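Local coordinates for alcohol dehydrogenase (Thermus sp., PDB 4CPD), which probably catalyses the NAD-dependent, zinc-requiring oxidation of alcohols to aldehydes or ketones and the reverse reduction, at residues A[49-52]-A[53-57]; A[73-76]-A[77-81]. All coordinates share one frame; numbering follows the deposited sequence.

Contact 1: residues A[49-52]-A[53-57]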
ATOM      1  N   ILE A  49       2.276 -24.704  11.653  1.00 67.18           N
ATOM      2  CA  ILE A  49       2.530 -23.808  12.775  1.00 64.42           C
ATOM      3  C   ILE A  49       2.853 -24.670  14.015  1.00 62.84           C
ATOM      4  O   ILE A  49       2.157 -25.675  14.286  1.00 63.81           O
ATOM      5  CB  ILE A  49       1.282 -22.936  13.081  1.00 69.77           C
ATOM      6  CG1 ILE A  49       0.841 -22.111  11.844  1.00 69.59           C
ATOM      7  CG2 ILE A  49       1.534 -22.050  14.294  1.00 72.70           C
ATOM      8  CD1 ILE A  49       1.645 -20.860  11.554  1.00 66.40           C
ATOM      9  N   PRO A  50       3.908 -24.294  14.772  1.00 54.82           N
ATOM     10  CA  PRO A  50       4.329 -25.151  15.865  1.00 56.91           C
ATOM     11  C   PRO A  50       3.427 -25.066  17.095  1.00 62.01           C
ATOM     12  O   PRO A  50       3.163 -23.968  17.619  1.00 55.12           O
ATOM     13  CB  PRO A  50       5.726 -24.619  16.222  1.00 56.32           C
ATOM     14  CG  PRO A  50       6.047 -23.546  15.249  1.00 51.68           C
ATOM     15  CD  PRO A  50       4.761 -23.099  14.668  1.00 52.11           C
ATOM     16  N   VAL A  51       2.979 -26.234  17.547  1.00 62.46           N
ATOM     17  CA  VAL A  51       2.120 -26.349  18.708  1.00 58.27           C
ATOM     18  C   VAL A  51       2.630 -27.526  19.534  1.00 59.49           C
ATOM     19  O   VAL A  51       2.969 -28.577  18.978  1.00 54.38           O
ATOM     20  CB  VAL A  51       0.665 -26.677  18.308  1.00 57.65           C
ATOM     21  CG1 VAL A  51      -0.261 -26.470  19.490  1.00 62.65           C
ATOM     22  CG2 VAL A  51       0.204 -25.838  17.148  1.00 56.38           C
ATOM     23  N   LEU A  52       2.636 -27.357  20.856  1.00 65.48           N
ATOM     24  CA  LEU A  52       2.966 -28.435  21.802  1.00 65.02           C
ATOM     25  C   LEU A  52       1.699 -29.267  22.053  1.00 66.60           C
ATOM     26  O   LEU A  52       0.597 -28.731  22.190  1.00 72.16           O
ATOM     27  CB  LEU A  52       3.458 -27.873  23.143  1.00 69.46           C
ATOM     28  CG  LEU A  52       4.862 -27.294  23.339  1.00 70.78           C
ATOM     29  CD1 LEU A  52       5.515 -26.976  22.007  1.00 69.08           C
ATOM     30  CD2 LEU A  52       4.818 -26.036  24.227  1.00 78.94           C
ATOM     31  N   PRO A  53       1.844 -30.586  22.097  1.00 71.84           N
ATOM     32  CA  PRO A  53       0.744 -31.481  22.488  1.00 72.67           C
ATOM     33  C   PRO A  53       0.118 -31.131  23.844  1.00 64.59           C
ATOM     34  O   PRO A  53       0.814 -30.740  24.779  1.00 59.35           O
ATOM     35  CB  PRO A  53       1.421 -32.856  22.539  1.00 69.92           C
ATOM     36  CG  PRO A  53       2.498 -32.756  21.510  1.00 73.44           C
ATOM     37  CD  PRO A  53       2.967 -31.326  21.494  1.00 74.85           C
ATOM     38  N   GLY A  54      -1.206 -31.247  23.921  1.00 64.31           N
ATOM     39  CA  GLY A  54      -1.949 -30.842  25.114  1.00 60.63           C
ATOM     40  C   GLY A  54      -2.298 -29.353  25.170  1.00 59.04           C
ATOM     41  O   GLY A  54      -2.851 -28.885  26.164  1.00 49.37           O
ATOM     42  N   SER A  55      -1.953 -28.594  24.126  1.00 57.18           N
ATOM     43  CA  SER A  55      -2.306 -27.189  24.059  1.00 51.90           C
ATOM     44  C   SER A  55      -3.771 -27.062  23.646  1.00 50.81           C
ATOM     45  O   SER A  55      -4.230 -27.743  22.715  1.00 45.34           O
ATOM     46  CB  SER A  55      -1.438 -26.471  23.029  1.00 55.53           C
ATOM     47  OG  SER A  55      -0.055 -26.543  23.315  1.00 56.48           O
ATOM     48  N   VAL A  56      -4.493 -26.184  24.331  1.00 47.19           N
ATOM     49  CA  VAL A  56      -5.865 -25.866  23.971  1.00 50.01           C
ATOM     50  C   VAL A  56      -5.951 -24.955  22.716  1.00 49.44           C
ATOM     51  O   VAL A  56      -5.345 -23.878  22.668  1.00 45.51           O
ATOM     52  CB  VAL A  56      -6.569 -25.162  25.146  1.00 56.70           C
ATOM     53  CG1 VAL A  56      -8.016 -24.803  24.784  1.00 59.93           C
ATOM     54  CG2 VAL A  56      -6.533 -26.044  26.391  1.00 54.63           C
ATOM     55  N   LEU A  57      -6.724 -25.379  21.718  1.00 49.93           N
ATOM     56  CA  LEU A  57      -6.792 -24.680  20.436  1.00 51.56           C
ATOM     57  C   LEU A  57      -7.931 -23.668  20.365  1.00 54.02           C
ATOM     58  O   LEU A  57      -8.800 -23.641  21.239  1.00 59.98           O
ATOM     59  CB  LEU A  57      -6.954 -25.692  19.303  1.00 49.36           C
ATOM     60  CG  LEU A  57      -5.819 -26.719  19.172  1.00 48.83           C
ATOM     61  CD1 LEU A  57      -6.097 -27.676  18.018  1.00 48.80           C
ATOM     62  CD2 LEU A  57      -4.480 -26.049  18.941  1.00 50.98           C
TER
HETATM   63  O   HOH W   1       1.965 -25.100  22.280  1.00 38.99           O
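The carbonyl oxygen of Leu52 is gripped twice by Ser55, once by its backbone amide and once by its hydroxyl, at the mouth of a type II beta turn running from Leu52 to Ser55. Ser55 N donates to Leu52 O over 3.2 Å, the bond that closes the turn, and Ser55 OG donates to the same oxygen at 2.5 Å, a short value whose exact length is doubtful at this resolution. Both donors reach the carbonyl from one face of its plane. The hydroxyl can do this because OG lies anti to the Ser55 carbonyl carbon and beside its own backbone N (chi1 -60°), which swings it back over the turn. A water extends the network: it accepts from Leu52 N at 2.8 Å and donates to Ser55 OG at 2.7 Å, so Leu52 N and Leu52 O are bridged by the water and the Ser55 hydroxyl in turn. Replacing Ser55 by alanine would probably leave this water without its hydroxyl partner and the Leu52 carbonyl held by the turn amide alone.

Pro53 and Gly54 occupy the two corners. At Gly54, where phi is positive, a side chain would press against the preceding carbonyl oxygen, hence the need for glycine. The turn belongs to the loop between helix 39-45 and strand 60-68 of the GroES-like domain, and Gly54 and Ser55 make backbone hydrogen bonds to Phe6 of strand 2-8.

Apolar contacts also join the loop to strand 2-8 and helix 39-45: Val51 and Leu57 both lean on Phe6 and on Leu44. With chi1 at -167°, Val51 turns CG1 away from its backbone N and beside its carbonyl carbon, where it meets Ser55 CB at 3.7 Å and, more loosely, Leu57 CD2 at 4.3 Å.

Contact 2: residues A[73-76]-A[77-81]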
ATOM      1  N   GLN A  73     -13.337  -1.896  34.951  1.00 72.96           N
ATOM      2  CA  GLN A  73     -14.424  -0.960  35.283  1.00 72.83           C
ATOM      3  C   GLN A  73     -15.765  -1.375  34.641  1.00 71.74           C
ATOM      4  O   GLN A  73     -16.765  -1.579  35.332  1.00 70.59           O
ATOM      5  CB  GLN A  73     -14.026   0.463  34.851  1.00 63.74           C
ATOM      6  N   ASP A  74     -15.741  -1.565  33.324  1.00 71.04           N
ATOM      7  CA  ASP A  74     -16.944  -1.658  32.507  1.00 64.56           C
ATOM      8  C   ASP A  74     -17.411  -3.057  32.130  1.00 58.89           C
ATOM      9  O   ASP A  74     -18.199  -3.192  31.211  1.00 64.14           O
ATOM     10  CB  ASP A  74     -16.732  -0.837  31.233  1.00 71.37           C
ATOM     11  CG  ASP A  74     -16.533   0.643  31.525  1.00 73.94           C
ATOM     12  OD1 ASP A  74     -16.730   1.045  32.697  1.00 71.47           O
ATOM     13  OD2 ASP A  74     -16.189   1.410  30.599  1.00 70.98           O
ATOM     14  N   LEU A  75     -16.961  -4.081  32.846  1.00 57.69           N
ATOM     15  CA  LEU A  75     -17.444  -5.452  32.656  1.00 53.14           C
ATOM     16  C   LEU A  75     -17.741  -6.096  34.003  1.00 58.16           C
ATOM     17  O   LEU A  75     -16.909  -6.025  34.918  1.00 56.84           O
ATOM     18  CB  LEU A  75     -16.370  -6.288  31.970  1.00 52.34           C
ATOM     19  CG  LEU A  75     -15.903  -5.890  30.571  1.00 50.32           C
ATOM     20  CD1 LEU A  75     -14.780  -6.818  30.144  1.00 46.31           C
ATOM     21  CD2 LEU A  75     -17.039  -5.956  29.559  1.00 51.63           C
ATOM     22  N   GLN A  76     -18.908  -6.732  34.116  1.00 61.37           N
ATOM     23  CA  GLN A  76     -19.267  -7.505  35.310  1.00 61.42           C
ATOM     24  C   GLN A  76     -19.582  -8.930  34.854  1.00 58.49           C
ATOM     25  O   GLN A  76     -19.735  -9.156  33.663  1.00 53.40           O
ATOM     26  CB  GLN A  76     -20.489  -6.930  36.033  1.00 65.08           C
ATOM     27  CG  GLN A  76     -20.651  -5.430  36.025  1.00 68.89           C
ATOM     28  CD  GLN A  76     -22.109  -5.063  35.781  1.00 75.48           C
ATOM     29  OE1 GLN A  76     -22.932  -5.141  36.700  1.00 75.28           O
ATOM     30  NE2 GLN A  76     -22.447  -4.714  34.525  1.00 68.61           N
ATOM     31  N   PRO A  77     -19.718  -9.880  35.805  1.00 55.79           N
ATOM     32  CA  PRO A  77     -19.996 -11.286  35.485  1.00 56.54           C
ATOM     33  C   PRO A  77     -21.149 -11.632  34.527  1.00 58.26           C
ATOM     34  O   PRO A  77     -21.012 -12.536  33.703  1.00 66.23           O
ATOM     35  CB  PRO A  77     -20.207 -11.902  36.862  1.00 54.72           C
ATOM     36  CG  PRO A  77     -19.194 -11.168  37.692  1.00 53.23           C
ATOM     37  CD  PRO A  77     -19.236  -9.744  37.194  1.00 49.87           C
ATOM     38  N   GLY A  78     -22.272 -10.951  34.567  1.00 54.83           N
ATOM     39  CA  GLY A  78     -23.334 -11.371  33.621  1.00 59.65           C
ATOM     40  C   GLY A  78     -23.058 -11.226  32.118  1.00 53.91           C
ATOM     41  O   GLY A  78     -23.655 -11.928  31.294  1.00 49.71           O
ATOM     42  N   ASP A  79     -22.126 -10.325  31.795  1.00 53.83           N
ATOM     43  CA  ASP A  79     -22.014  -9.675  30.503  1.00 50.31           C
ATOM     44  C   ASP A  79     -21.605 -10.570  29.341  1.00 46.89           C
ATOM     45  O   ASP A  79     -20.628 -11.304  29.419  1.00 39.42           O
ATOM     46  CB  ASP A  79     -21.039  -8.495  30.606  1.00 51.91           C
ATOM     47  CG  ASP A  79     -21.578  -7.342  31.447  1.00 53.27           C
ATOM     48  OD1 ASP A  79     -22.758  -7.381  31.875  1.00 56.27           O
ATOM     49  OD2 ASP A  79     -20.804  -6.381  31.657  1.00 53.90           O
ATOM     50  N   TRP A  80     -22.385 -10.475  28.266  1.00 46.04           N
ATOM     51  CA  TRP A  80     -22.079 -11.120  27.007  1.00 45.36           C
ATOM     52  C   TRP A  80     -20.974 -10.344  26.309  1.00 43.10           C
ATOM     53  O   TRP A  80     -21.056  -9.123  26.163  1.00 44.39           O
ATOM     54  CB  TRP A  80     -23.315 -11.182  26.104  1.00 46.44           C
ATOM     55  CG  TRP A  80     -24.225 -12.295  26.476  1.00 49.49           C
ATOM     56  CD1 TRP A  80     -25.268 -12.232  27.340  1.00 51.11           C
ATOM     57  CD2 TRP A  80     -24.161 -13.653  26.026  1.00 49.75           C
ATOM     58  NE1 TRP A  80     -25.856 -13.461  27.462  1.00 51.59           N
ATOM     59  CE2 TRP A  80     -25.196 -14.354  26.665  1.00 50.24           C
ATOM     60  CE3 TRP A  80     -23.337 -14.339  25.155  1.00 52.20           C
ATOM     61  CZ2 TRP A  80     -25.429 -15.711  26.452  1.00 46.08           C
ATOM     62  CZ3 TRP A  80     -23.580 -15.685  24.941  1.00 54.98           C
ATOM     63  CH2 TRP A  80     -24.615 -16.354  25.592  1.00 48.54           C
ATOM     64  N   VAL A  81     -19.944 -11.058  25.878  1.00 37.70           N
ATOM     65  CA  VAL A  81     -18.799 -10.417  25.261  1.00 38.96           C
ATOM     66  C   VAL A  81     -18.244 -11.196  24.076  1.00 40.05           C
ATOM     67  O   VAL A  81     -18.468 -12.406  23.908  1.00 38.74           O
ATOM     68  CB  VAL A  81     -17.636 -10.200  26.245  1.00 39.39           C
ATOM     69  CG1 VAL A  81     -18.037  -9.230  27.346  1.00 39.89           C
ATOM     70  CG2 VAL A  81     -17.143 -11.542  26.801  1.00 39.17           C
TER
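Two hydrogen bonds tie Gln76 to Asp79 in opposite senses. The backbone pair closes a type I beta turn, Asp79 N donating to Gln76 O at 3.3 Å. In return Gln76 N gives a nearly straight bond (173°) to Asp79 OD2 at 3.1 Å, arriving well above the plane of the carboxylate. The side chain reaches back because its CG sits beside the Asp79 backbone N, anti to the carbonyl carbon (chi1 -69°).

A looser polar approach flanks this pair: Gln76 NE2 stands 3.7 Å from Asp79 OD2, too far for a hydrogen bond, with amide and carboxylate planes almost perpendicular. The other oxygen, Asp79 OD1, has a long, weak ion pair with Lys137.

Apolar packing between the segments comes from Leu75 CD2, which meets Val81 CG1 at 4.1 Å as the two side chains cross at a slant; both also lie against Leu135.

Pro77 and Gly78 form the corners. The arrangement is a type I turn whose last residue binds its carboxylate back to the amide of the first, set at the entry to strand 80-82, on the connection from its antiparallel partner, strand 60-68, in the GroES-like domain.

How the contacts relate
From the N terminus, the chain passes strand 2-8 and helix 39-45 before contact 1 closes its turn in the loop leading to strand 60-68. That strand runs through the mixed sheet, and the loop beyond it is turned back by contact 2 into strand 80-82. The two contacts therefore stand in series, neither nested nor crossing, and both lie in the GroES-like domain. The centres of contact 1 and contact 2 are about 29 Å apart. The nearest atoms of contact 1 and contact 2 are about 15 Å apart, so the two do not touch. Contact 1 fastens its loop to strand 2-8 and helix 39-45, whereas contact 2 shapes the end of the connection between antiparallel strands 60-68 and 80-82.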